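Local coordinates for protein pullulanase (PDB 2WAN) that hydrolyses the alpha-1,6-glucosidic linkages of pullulan and probably of related branched starch polysaccharides, at residues A[446-451]-A[466-471]; A[781-786]-A[808-813]; A[153-158]-A[274-279]. All coordinates share one frame; numbering follows the deposited sequence.

Interaction 1 (A[446-451]-A[466-471]); sequences DANSGM and KGPDHV
N448 and P468 touch through CB of the asparagine and CG and CD of the proline ring. CB of N448 lies 4.0 Å from CG of P468, and the carbonyl O of N448 lies 3.5 Å from CD of P468. The proline thus presents CG and CD of its ring to the root of the asparagine, not to its amide. The amide turns off to other partners. N448 CG sits in the crowded position between the backbone N and the carbonyl carbon (chi1 70°). There OD1 accepts from the backbone N of W804 and ND2 donates to D803 OD1, so both ends of the amide are held and its rotation is probably fixed.

Both segments belong to the long loop between helix 440-444 and helix 474-481 of the (beta/alpha)8 barrel. Residues D446 to S449 form a type I beta turn. D446 adds an Asx turn: its OD1 accepts from N448 N at 3.0 Å, approached on the anti side and 33° out of the carboxylate plane. S449 adds an ST turn, with OG accepting from M451 N at 3.2 Å; the same OG also bonds to S444 O.

At the other end of the contact, backbone faces backbone. G450 CA approaches K466 O at 3.2 Å in a CA-H...O contact. G450 has positive phi, and any side chain there would run into that carbonyl oxygen. A water joins the two backbones, donating to G450 O at 2.8 Å and accepting from K466 N at 3.0 Å.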
# COMPACT_ATOMS: atom_id res chain seq x y z
N ASP A 446 -9.00 -5.62 -28.22
CA ASP A 446 -9.86 -5.05 -29.30
C ASP A 446 -9.55 -5.73 -30.63
O ASP A 446 -8.39 -5.96 -30.96
CB ASP A 446 -9.63 -3.54 -29.40
CG ASP A 446 -10.76 -2.80 -30.15
OD1 ASP A 446 -11.19 -3.23 -31.24
OD2 ASP A 446 -11.20 -1.74 -29.63
N ALA A 447 -10.58 -6.05 -31.40
CA ALA A 447 -10.40 -6.60 -32.74
C ALA A 447 -9.50 -5.73 -33.62
O ALA A 447 -8.90 -6.23 -34.59
CB ALA A 447 -11.75 -6.78 -33.42
N ASN A 448 -9.42 -4.43 -33.30
CA ASN A 448 -8.61 -3.50 -34.08
C ASN A 448 -7.14 -3.35 -33.61
O ASN A 448 -6.42 -2.52 -34.13
CB ASN A 448 -9.31 -2.12 -34.19
CG ASN A 448 -9.35 -1.33 -32.88
OD1 ASN A 448 -8.54 -1.54 -31.96
ND2 ASN A 448 -10.27 -0.35 -32.81
N SER A 449 -6.72 -4.18 -32.66
CA SER A 449 -5.43 -3.96 -31.97
C SER A 449 -4.22 -4.37 -32.81
O SER A 449 -3.10 -3.94 -32.52
CB SER A 449 -5.38 -4.69 -30.61
OG SER A 449 -5.07 -6.06 -30.81
N GLY A 450 -4.44 -5.20 -33.83
CA GLY A 450 -3.35 -5.71 -34.67
C GLY A 450 -2.48 -6.81 -34.07
O GLY A 450 -1.57 -7.33 -34.74
N MET A 451 -2.75 -7.14 -32.81
CA MET A 451 -2.04 -8.21 -32.10
C MET A 451 -2.85 -9.50 -32.18
O MET A 451 -4.09 -9.48 -32.07
CB MET A 451 -1.81 -7.78 -30.64
CG MET A 451 -0.63 -6.81 -30.50
SD MET A 451 -0.57 -5.91 -28.95
CE MET A 451 -1.86 -4.68 -29.22
N LYS A 466 0.03 -3.40 -36.34
CA LYS A 466 -0.59 -2.20 -36.89
C LYS A 466 -2.06 -2.17 -36.60
O LYS A 466 -2.73 -3.21 -36.58
CB LYS A 466 -0.40 -2.12 -38.41
CG LYS A 466 1.01 -2.27 -38.91
CD LYS A 466 1.89 -1.09 -38.54
CE LYS A 466 3.26 -1.30 -39.21
NZ LYS A 466 4.37 -0.65 -38.48
N GLY A 467 -2.58 -0.95 -36.43
CA GLY A 467 -3.98 -0.73 -36.14
C GLY A 467 -4.64 0.03 -37.29
O GLY A 467 -4.07 0.11 -38.40
N PRO A 468 -5.81 0.62 -37.03
CA PRO A 468 -6.50 1.42 -38.04
C PRO A 468 -5.63 2.53 -38.61
O PRO A 468 -4.87 3.18 -37.88
CB PRO A 468 -7.69 2.02 -37.27
CG PRO A 468 -7.96 1.03 -36.19
CD PRO A 468 -6.58 0.56 -35.76
N ASP A 469 -5.70 2.72 -39.94
CA ASP A 469 -4.92 3.73 -40.66
C ASP A 469 -3.43 3.61 -40.44
O ASP A 469 -2.68 4.59 -40.47
CB ASP A 469 -5.45 5.12 -40.34
CG ASP A 469 -6.89 5.23 -40.66
OD1 ASP A 469 -7.20 5.08 -41.86
OD2 ASP A 469 -7.69 5.39 -39.73
N HIS A 470 -2.99 2.35 -40.28
CA HIS A 470 -1.56 1.99 -40.21
C HIS A 470 -0.82 2.50 -38.98
O HIS A 470 0.41 2.55 -38.97
CB HIS A 470 -0.81 2.45 -41.48
CG HIS A 470 -1.53 2.16 -42.76
ND1 HIS A 470 -1.66 0.89 -43.28
CD2 HIS A 470 -2.16 2.99 -43.63
CE1 HIS A 470 -2.34 0.94 -44.41
NE2 HIS A 470 -2.65 2.20 -44.65
N VAL A 471 -1.56 2.89 -37.93
CA VAL A 471 -0.89 3.28 -36.68
C VAL A 471 -0.13 2.09 -36.08
O VAL A 471 -0.58 0.95 -36.17
CB VAL A 471 -1.84 3.87 -35.59
CG1 VAL A 471 -2.41 5.23 -36.02
CG2 VAL A 471 -2.95 2.88 -35.19
O HOH W 1 -0.85 -6.15 -37.19

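Interaction 2 (A[781-786]-A[808-813]); sequences EMLRTK and AQFKDV
L783 and F810 pack where the loop after the last strand of the (beta/alpha)8 barrel, 773-777, meets the junction of helices 805-809 and 811-826. F810 leaves helical geometry after the first helix and takes the N-cap position of the second.

The main interaction is CH-pi. L783 CD1 stands over the centre of the F810 ring, 3.5 Å from its centroid and 11° off the ring normal. F810 CG lies anti to the carbonyl carbon (chi1 -61°), which carries the ring to L783 CD1. The opposite ring face carries CG of Q809, 3.5 Å above the plane and offset toward the rim. The ring is therefore sandwiched between two aliphatic groups. With the F810 ring cut back to an alanine, L783 CD1 loses its CH-pi partner, and a gap would probably open between it and Q809 CG.

Apolar packing continues on the other leucine branch. L783 CD2 touches V813 CG1 at 4.0 Å, the two side chains crossing at about a right angle. I757 of helix 753-769 touches both L783 and V813.

The polar atoms have partners outside the two segments: L783 O accepts from R806 NE, and E781 OE2 bonds to Y436 OH. The same V813 CG1 also rests 3.5 Å from the carbonyl O of E781.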
# COMPACT_ATOMS: atom_id res chain seq x y z
N GLU A 781 -2.98 9.07 -23.94
CA GLU A 781 -2.35 9.65 -25.13
C GLU A 781 -3.22 9.51 -26.39
O GLU A 781 -2.93 10.14 -27.40
CB GLU A 781 -0.96 9.03 -25.36
CG GLU A 781 -0.99 7.58 -25.87
CD GLU A 781 -1.29 6.50 -24.83
OE1 GLU A 781 -1.49 6.78 -23.62
OE2 GLU A 781 -1.29 5.32 -25.24
N MET A 782 -4.27 8.69 -26.32
CA MET A 782 -5.25 8.61 -27.40
C MET A 782 -6.69 8.87 -26.94
O MET A 782 -7.65 8.40 -27.57
CB MET A 782 -5.13 7.26 -28.13
CG MET A 782 -5.38 6.02 -27.24
SD MET A 782 -5.17 4.52 -28.23
CE MET A 782 -5.29 3.27 -26.95
N LEU A 783 -6.81 9.61 -25.83
CA LEU A 783 -8.11 10.04 -25.27
C LEU A 783 -9.01 8.84 -25.05
O LEU A 783 -10.19 8.84 -25.42
CB LEU A 783 -8.78 11.12 -26.15
CG LEU A 783 -7.90 12.32 -26.59
CD1 LEU A 783 -8.76 13.32 -27.41
CD2 LEU A 783 -7.22 13.04 -25.38
N ARG A 784 -8.44 7.79 -24.47
CA ARG A 784 -9.22 6.58 -24.16
C ARG A 784 -10.46 6.96 -23.35
O ARG A 784 -10.40 7.85 -22.49
CB ARG A 784 -8.35 5.58 -23.41
CG ARG A 784 -9.09 4.38 -22.81
CD ARG A 784 -8.07 3.30 -22.51
NE ARG A 784 -8.56 2.23 -21.63
CZ ARG A 784 -8.47 2.27 -20.30
NH1 ARG A 784 -7.97 3.35 -19.71
NH2 ARG A 784 -8.88 1.23 -19.57
N THR A 785 -11.58 6.34 -23.68
CA THR A 785 -12.86 6.66 -23.04
C THR A 785 -13.51 5.39 -22.49
O THR A 785 -13.47 4.33 -23.13
CB THR A 785 -13.83 7.40 -24.02
OG1 THR A 785 -15.09 7.63 -23.36
CG2 THR A 785 -14.07 6.61 -25.28
N LYS A 786 -14.08 5.51 -21.28
CA LYS A 786 -14.84 4.43 -20.65
C LYS A 786 -16.33 4.76 -20.70
O LYS A 786 -17.14 4.18 -19.96
CB LYS A 786 -14.42 4.25 -19.19
CG LYS A 786 -12.96 3.73 -19.04
CD LYS A 786 -12.49 3.68 -17.60
CE LYS A 786 -11.04 3.10 -17.50
NZ LYS A 786 -10.66 2.97 -16.05
N ALA A 808 -5.43 6.58 -34.17
CA ALA A 808 -5.53 7.13 -35.51
C ALA A 808 -6.29 8.48 -35.46
O ALA A 808 -5.85 9.48 -36.04
CB ALA A 808 -6.25 6.15 -36.43
N GLN A 809 -7.38 8.48 -34.71
CA GLN A 809 -8.25 9.65 -34.62
C GLN A 809 -7.56 10.84 -33.95
O GLN A 809 -7.77 12.00 -34.34
CB GLN A 809 -9.51 9.29 -33.83
CG GLN A 809 -10.51 10.45 -33.68
CD GLN A 809 -11.84 10.01 -33.12
OE1 GLN A 809 -11.96 8.94 -32.52
NE2 GLN A 809 -12.86 10.85 -33.32
N PHE A 810 -6.76 10.53 -32.92
CA PHE A 810 -6.11 11.57 -32.13
C PHE A 810 -4.60 11.48 -32.19
O PHE A 810 -3.92 11.67 -31.19
CB PHE A 810 -6.64 11.56 -30.69
CG PHE A 810 -8.14 11.82 -30.61
CD1 PHE A 810 -8.65 13.08 -30.91
CD2 PHE A 810 -9.03 10.80 -30.27
CE1 PHE A 810 -10.04 13.34 -30.86
CE2 PHE A 810 -10.42 11.03 -30.22
CZ PHE A 810 -10.92 12.30 -30.52
N LYS A 811 -4.09 11.23 -33.39
CA LYS A 811 -2.65 11.09 -33.60
C LYS A 811 -1.89 12.35 -33.18
O LYS A 811 -0.78 12.26 -32.67
CB LYS A 811 -2.33 10.71 -35.04
CG LYS A 811 -0.87 10.27 -35.26
CD LYS A 811 -0.57 8.96 -34.51
CE LYS A 811 0.90 8.70 -34.36
NZ LYS A 811 1.70 8.92 -35.56
N ASP A 812 -2.47 13.53 -33.38
CA ASP A 812 -1.80 14.76 -32.93
C ASP A 812 -1.63 14.76 -31.40
O ASP A 812 -0.59 15.19 -30.89
CB ASP A 812 -2.59 16.02 -33.36
CG ASP A 812 -2.43 16.35 -34.82
OD1 ASP A 812 -1.50 15.83 -35.46
OD2 ASP A 812 -3.27 17.14 -35.33
N VAL A 813 -2.64 14.30 -30.67
CA VAL A 813 -2.54 14.18 -29.22
C VAL A 813 -1.45 13.17 -28.84
O VAL A 813 -0.58 13.46 -28.02
CB VAL A 813 -3.86 13.71 -28.59
CG1 VAL A 813 -3.67 13.55 -27.06
CG2 VAL A 813 -4.98 14.72 -28.93

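Interaction 3 (A[153-158]-A[274-279]); sequences IPVTSA and VQLTLA
T156 and T277 meet in the antiparallel pair of strands 152-160 and 273-278, in the all-beta N-terminal part of the modelled chain. A beta bulge between V155 and S157 shifts the register by one residue.

Three backbone bonds join the segments. A279 N donates to P154 O at 3.0 Å, nearly along the C=O axis (170°). T156 N donates to T277 O at 2.8 Å. Beyond the bulge, T277 N donates to S157 O at 3.0 Å. Q275 is hydrogen-bonded through its backbone to V159, further along strand 152-160.

T277 O is the most heavily used acceptor across the pair. Besides T156 N it receives a weak bond from T156 OG1 at 3.3 Å, and V155 CA adds a CA-H...O contact. The hydroxyl and amide of T156 thus converge on one carbonyl. S157 N, just past the bulge, is buried by the contact and has no partner in the model, probably because the shifted register takes it off its acceptor.

On the face of S157 and T277, a water ties up three oxygens. It donates to Q275 O at 2.6 Å, pairs with T277 OG1 at 3.0 Å, and touches S157 OG by a weak bond. OG of S157 is placed there by its extended first torsion, anti to the backbone N (chi1 171°).

On its other edge strand 273-278 makes backbone hydrogen bonds to strand 124-129 and the turn before it: V274 with A127, L276 with V125, L278 with K123. On the other side of strand 152-160, I153 bonds to V144.

The opposite face is apolar and buried. V155 CG2 packs on L278 CD2. V155 CG1 and A158 CB share one leucine methyl, L276 CD2, which comes within 3.6 Å of A158 CB.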
# COMPACT_ATOMS: atom_id res chain seq x y z
N ILE A 153 -5.43 -24.44 34.27
CA ILE A 153 -4.38 -23.44 34.39
C ILE A 153 -4.94 -22.27 35.20
O ILE A 153 -5.93 -21.66 34.80
CB ILE A 153 -3.87 -22.94 33.01
CG1 ILE A 153 -3.35 -24.12 32.18
CG2 ILE A 153 -2.77 -21.88 33.20
CD1 ILE A 153 -3.08 -23.81 30.71
N PRO A 154 -4.32 -21.98 36.36
CA PRO A 154 -4.84 -20.90 37.20
C PRO A 154 -4.70 -19.52 36.55
O PRO A 154 -3.65 -19.20 35.98
CB PRO A 154 -3.98 -20.99 38.47
CG PRO A 154 -3.48 -22.41 38.49
CD PRO A 154 -3.25 -22.74 37.05
N VAL A 155 -5.77 -18.73 36.62
CA VAL A 155 -5.74 -17.31 36.27
C VAL A 155 -5.23 -16.55 37.49
O VAL A 155 -5.85 -16.59 38.56
CB VAL A 155 -7.15 -16.81 35.86
CG1 VAL A 155 -7.13 -15.30 35.60
CG2 VAL A 155 -7.67 -17.57 34.64
N THR A 156 -4.10 -15.86 37.33
CA THR A 156 -3.42 -15.19 38.44
C THR A 156 -3.79 -13.70 38.59
O THR A 156 -3.53 -13.10 39.64
CB THR A 156 -1.89 -15.30 38.33
OG1 THR A 156 -1.42 -14.62 37.16
CG2 THR A 156 -1.46 -16.77 38.28
N SER A 157 -4.40 -13.14 37.55
CA SER A 157 -4.73 -11.72 37.49
C SER A 157 -5.76 -11.45 36.41
O SER A 157 -5.73 -12.08 35.34
CB SER A 157 -3.47 -10.88 37.23
OG SER A 157 -3.79 -9.52 36.98
N ALA A 158 -6.68 -10.54 36.69
CA ALA A 158 -7.70 -10.14 35.73
C ALA A 158 -7.88 -8.62 35.77
O ALA A 158 -8.37 -8.08 36.77
CB ALA A 158 -9.01 -10.85 36.00
N VAL A 274 -11.45 -8.09 29.12
CA VAL A 274 -10.53 -8.41 30.20
C VAL A 274 -9.21 -8.97 29.69
O VAL A 274 -9.18 -9.77 28.75
CB VAL A 274 -11.17 -9.44 31.18
CG1 VAL A 274 -10.27 -9.67 32.39
CG2 VAL A 274 -12.55 -8.98 31.62
N GLN A 275 -8.12 -8.53 30.31
CA GLN A 275 -6.80 -9.11 30.08
C GLN A 275 -6.43 -10.03 31.25
O GLN A 275 -6.29 -9.57 32.39
CB GLN A 275 -5.75 -8.00 29.93
CG GLN A 275 -4.35 -8.53 29.71
CD GLN A 275 -3.29 -7.45 29.71
OE1 GLN A 275 -2.18 -7.65 30.20
NE2 GLN A 275 -3.62 -6.29 29.15
N LEU A 276 -6.27 -11.32 30.94
CA LEU A 276 -5.98 -12.35 31.95
C LEU A 276 -4.52 -12.79 31.93
O LEU A 276 -3.95 -13.01 30.86
CB LEU A 276 -6.89 -13.57 31.74
CG LEU A 276 -8.40 -13.31 31.70
CD1 LEU A 276 -9.19 -14.52 31.20
CD2 LEU A 276 -8.91 -12.87 33.07
N THR A 277 -3.93 -12.91 33.11
CA THR A 277 -2.58 -13.45 33.24
C THR A 277 -2.70 -14.88 33.73
O THR A 277 -3.47 -15.16 34.66
CB THR A 277 -1.70 -12.61 34.17
OG1 THR A 277 -1.62 -11.28 33.67
CG2 THR A 277 -0.28 -13.18 34.26
N LEU A 278 -1.96 -15.79 33.10
CA LEU A 278 -1.99 -17.21 33.43
C LEU A 278 -0.75 -17.64 34.21
O LEU A 278 0.32 -17.03 34.07
CB LEU A 278 -2.15 -18.06 32.16
CG LEU A 278 -3.35 -17.76 31.26
CD1 LEU A 278 -3.38 -18.77 30.10
CD2 LEU A 278 -4.70 -17.77 32.00
N ALA A 279 -0.89 -18.68 35.03
CA ALA A 279 0.23 -19.19 35.83
C ALA A 279 1.28 -19.89 34.97
O ALA A 279 2.48 -19.80 35.26
CB ALA A 279 -0.26 -20.13 36.94
O HOH W 2 -4.06 -9.50 33.67

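Interactions 1 and 2 belong to the catalytic barrel and are neighbours, with centres 14 Å apart. They touch through A808, which packs on P468, D469 and V471. Interaction 1 is a surface contact between two parts of one loop; backbone, proline and water do the work. Interaction 2 is buried and relies on aliphatic and aromatic packing. Interaction 3 lies about 71 Å from interaction 1, centre to centre, on the opposite side of the chain's centre. It is partly buried and is the one that pairs strands. Its direct backbone hydrogen bonds have no counterpart across interactions 1 and 2. Like interaction 1 it has its own bridging water; like interaction 2, an apolar side.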